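Local coordinates for DPS Protein (Brevibacillus brevis, PDB 1N1Q) that probably protects DNA during starvation by oxidising iron(II) with hydrogen peroxide and storing the iron as mineral inside a hollow shell of twelve subunits, at residues A[97-101]-A[144-148]. Numbering follows the deposited sequence.
Sequences VSSVV and LEAFL
Val97 holds CG1 trans to its backbone N (chi1 177°), which sends that methyl between Leu144 and Leu148, whose own CG atoms lie trans to their carbonyl carbons; Leu148 offers it CG, Leu144 its carbonyl oxygen, CB and CD2. The contact joins helices 93-120 and 124-148 of the ferritin-like four-helix bundle; the axes of the two short segments pass 9.6 Å apart with directions 145° from each other, roughly antiparallel, as the third and fourth helices of this bundle run. Val97 CG1 lies 3.6 Å from the carbonyl oxygen of Leu144 and 3.7 Å from Leu148 CG, so one methyl sits between two residues a turn apart. Its other branch, CG2, approaches the Phe147 ring obliquely, 3.8 Å from CE2, the two side chains crossing nearly at right angles.

One turn on, Val101 and Leu144 run past each other in opposite directions, and Val101 CG2 to Leu144 CB, at 3.5 Å, is closer than normal carbon contact. Val101 CG1 rests against the aliphatic CG of Glu145. On the outer flank, Leu148 CD1 reaches the backbone at Ser98 CA, 3.8 Å away; an alanine here, lacking CG, CD1 and CD2, would probably open a gap over Ser98 CA and leave Val97 CG1 packed on its Leu144 side only.

No hydrogen bond crosses between the segments, and the side-chain pairs are mainly apolar. Leu27, Phe30 and Phe46 of the other long helices touch Val100 and tie the contact to the bundle interior, where Leu144 CD1 meets Val100 CG1 at 3.6 Å.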
ATOM      1  N   VAL A  97     -14.229  -9.723  31.758  1.00 13.78           N
ATOM      2  CA  VAL A  97     -13.446 -10.952  31.870  1.00 14.39           C
ATOM      3  C   VAL A  97     -14.395 -12.121  32.107  1.00 14.54           C
ATOM      4  O   VAL A  97     -14.299 -13.162  31.455  1.00 14.42           O
ATOM      5  CB  VAL A  97     -12.442 -10.873  33.043  1.00 14.03           C
ATOM      6  CG1 VAL A  97     -11.695 -12.188  33.187  1.00 14.70           C
ATOM      7  CG2 VAL A  97     -11.464  -9.728  32.805  1.00 15.25           C
ATOM      8  N   SER A  98     -15.324 -11.927  33.034  1.00 14.58           N
ATOM      9  CA  SER A  98     -16.299 -12.953  33.367  1.00 15.01           C
ATOM     10  C   SER A  98     -17.141 -13.320  32.138  1.00 14.66           C
ATOM     11  O   SER A  98     -17.493 -14.484  31.929  1.00 13.95           O
ATOM     12  CB  SER A  98     -17.195 -12.448  34.500  1.00 15.27           C
ATOM     13  OG  SER A  98     -18.024 -13.484  34.981  1.00 18.79           O
ATOM     14  N   SER A  99     -17.445 -12.321  31.316  1.00 14.26           N
ATOM     15  CA  SER A  99     -18.229 -12.549  30.105  1.00 14.70           C
ATOM     16  C   SER A  99     -17.449 -13.404  29.091  1.00 14.11           C
ATOM     17  O   SER A  99     -18.010 -14.283  28.431  1.00 14.08           O
ATOM     18  CB  SER A  99     -18.614 -11.211  29.474  1.00 14.76           C
ATOM     19  OG  SER A  99     -19.213 -11.401  28.206  1.00 16.16           O
ATOM     20  N   VAL A 100     -16.154 -13.141  28.966  1.00 13.77           N
ATOM     21  CA  VAL A 100     -15.331 -13.913  28.042  1.00 13.79           C
ATOM     22  C   VAL A 100     -15.240 -15.340  28.551  1.00 13.58           C
ATOM     23  O   VAL A 100     -15.260 -16.289  27.769  1.00 13.34           O
ATOM     24  CB  VAL A 100     -13.914 -13.329  27.911  1.00 13.37           C
ATOM     25  CG1 VAL A 100     -13.065 -14.212  27.011  1.00 13.94           C
ATOM     26  CG2 VAL A 100     -13.994 -11.914  27.347  1.00 13.69           C
ATOM     27  N   VAL A 101     -15.145 -15.495  29.869  1.00 13.97           N
ATOM     28  CA  VAL A 101     -15.084 -16.828  30.456  1.00 14.40           C
ATOM     29  C   VAL A 101     -16.369 -17.583  30.105  1.00 14.08           C
ATOM     30  O   VAL A 101     -16.310 -18.726  29.659  1.00 13.45           O
ATOM     31  CB  VAL A 101     -14.934 -16.770  31.993  1.00 14.88           C
ATOM     32  CG1 VAL A 101     -15.194 -18.149  32.602  1.00 15.62           C
ATOM     33  CG2 VAL A 101     -13.527 -16.300  32.356  1.00 16.35           C
ATOM     34  N   LEU A 144      -8.149 -16.595  32.692  1.00 13.97           N
ATOM     35  CA  LEU A 144      -9.143 -15.563  32.988  1.00 14.87           C
ATOM     36  C   LEU A 144      -9.831 -15.811  34.333  1.00 14.85           C
ATOM     37  O   LEU A 144     -10.135 -14.868  35.066  1.00 14.32           O
ATOM     38  CB  LEU A 144     -10.171 -15.483  31.852  1.00 14.70           C
ATOM     39  CG  LEU A 144      -9.563 -15.031  30.512  1.00 16.86           C
ATOM     40  CD1 LEU A 144     -10.559 -15.232  29.385  1.00 18.09           C
ATOM     41  CD2 LEU A 144      -9.137 -13.569  30.616  1.00 18.35           C
ATOM     42  N   GLU A 145     -10.066 -17.077  34.665  1.00 15.57           N
ATOM     43  CA  GLU A 145     -10.696 -17.397  35.942  1.00 16.75           C
ATOM     44  C   GLU A 145      -9.724 -17.109  37.082  1.00 16.04           C
ATOM     45  O   GLU A 145     -10.124 -16.627  38.135  1.00 15.38           O
ATOM     46  CB  GLU A 145     -11.136 -18.860  35.979  1.00 17.60           C
ATOM     47  CG  GLU A 145     -12.462 -19.112  35.283  1.00 22.59           C
ATOM     48  CD  GLU A 145     -13.016 -20.492  35.566  1.00 30.34           C
ATOM     49  OE1 GLU A 145     -12.960 -20.929  36.735  1.00 36.81           O
ATOM     50  OE2 GLU A 145     -13.521 -21.136  34.626  1.00 36.13           O
ATOM     51  N   ALA A 146      -8.440 -17.391  36.861  1.00 15.33           N
ATOM     52  CA  ALA A 146      -7.425 -17.130  37.880  1.00 15.38           C
ATOM     53  C   ALA A 146      -7.387 -15.634  38.178  1.00 15.62           C
ATOM     54  O   ALA A 146      -7.274 -15.223  39.333  1.00 14.86           O
ATOM     55  CB  ALA A 146      -6.052 -17.610  37.405  1.00 15.10           C
ATOM     56  N   PHE A 147      -7.485 -14.830  37.121  1.00 15.91           N
ATOM     57  CA  PHE A 147      -7.492 -13.374  37.233  1.00 16.70           C
ATOM     58  C   PHE A 147      -8.630 -12.898  38.137  1.00 17.72           C
ATOM     59  O   PHE A 147      -8.467 -11.961  38.923  1.00 16.91           O
ATOM     60  CB  PHE A 147      -7.665 -12.758  35.839  1.00 16.72           C
ATOM     61  CG  PHE A 147      -7.879 -11.263  35.841  1.00 16.22           C
ATOM     62  CD1 PHE A 147      -6.801 -10.390  35.730  1.00 16.19           C
ATOM     63  CD2 PHE A 147      -9.157 -10.732  35.954  1.00 15.67           C
ATOM     64  CE1 PHE A 147      -7.000  -9.002  35.735  1.00 16.25           C
ATOM     65  CE2 PHE A 147      -9.368  -9.361  35.960  1.00 16.16           C
ATOM     66  CZ  PHE A 147      -8.292  -8.488  35.848  1.00 15.49           C
ATOM     67  N   LEU A 148      -9.780 -13.553  38.014  1.00 19.54           N
ATOM     68  CA  LEU A 148     -10.970 -13.206  38.786  1.00 21.09           C
ATOM     69  C   LEU A 148     -10.975 -13.683  40.231  1.00 22.52           C
ATOM     70  O   LEU A 148     -11.762 -13.207  41.041  1.00 22.24           O
ATOM     71  CB  LEU A 148     -12.214 -13.743  38.069  1.00 21.16           C
ATOM     72  CG  LEU A 148     -12.558 -13.098  36.716  1.00 22.48           C
ATOM     73  CD1 LEU A 148     -13.699 -13.851  36.040  1.00 23.29           C
ATOM     74  CD2 LEU A 148     -12.944 -11.647  36.956  1.00 22.80           C
TER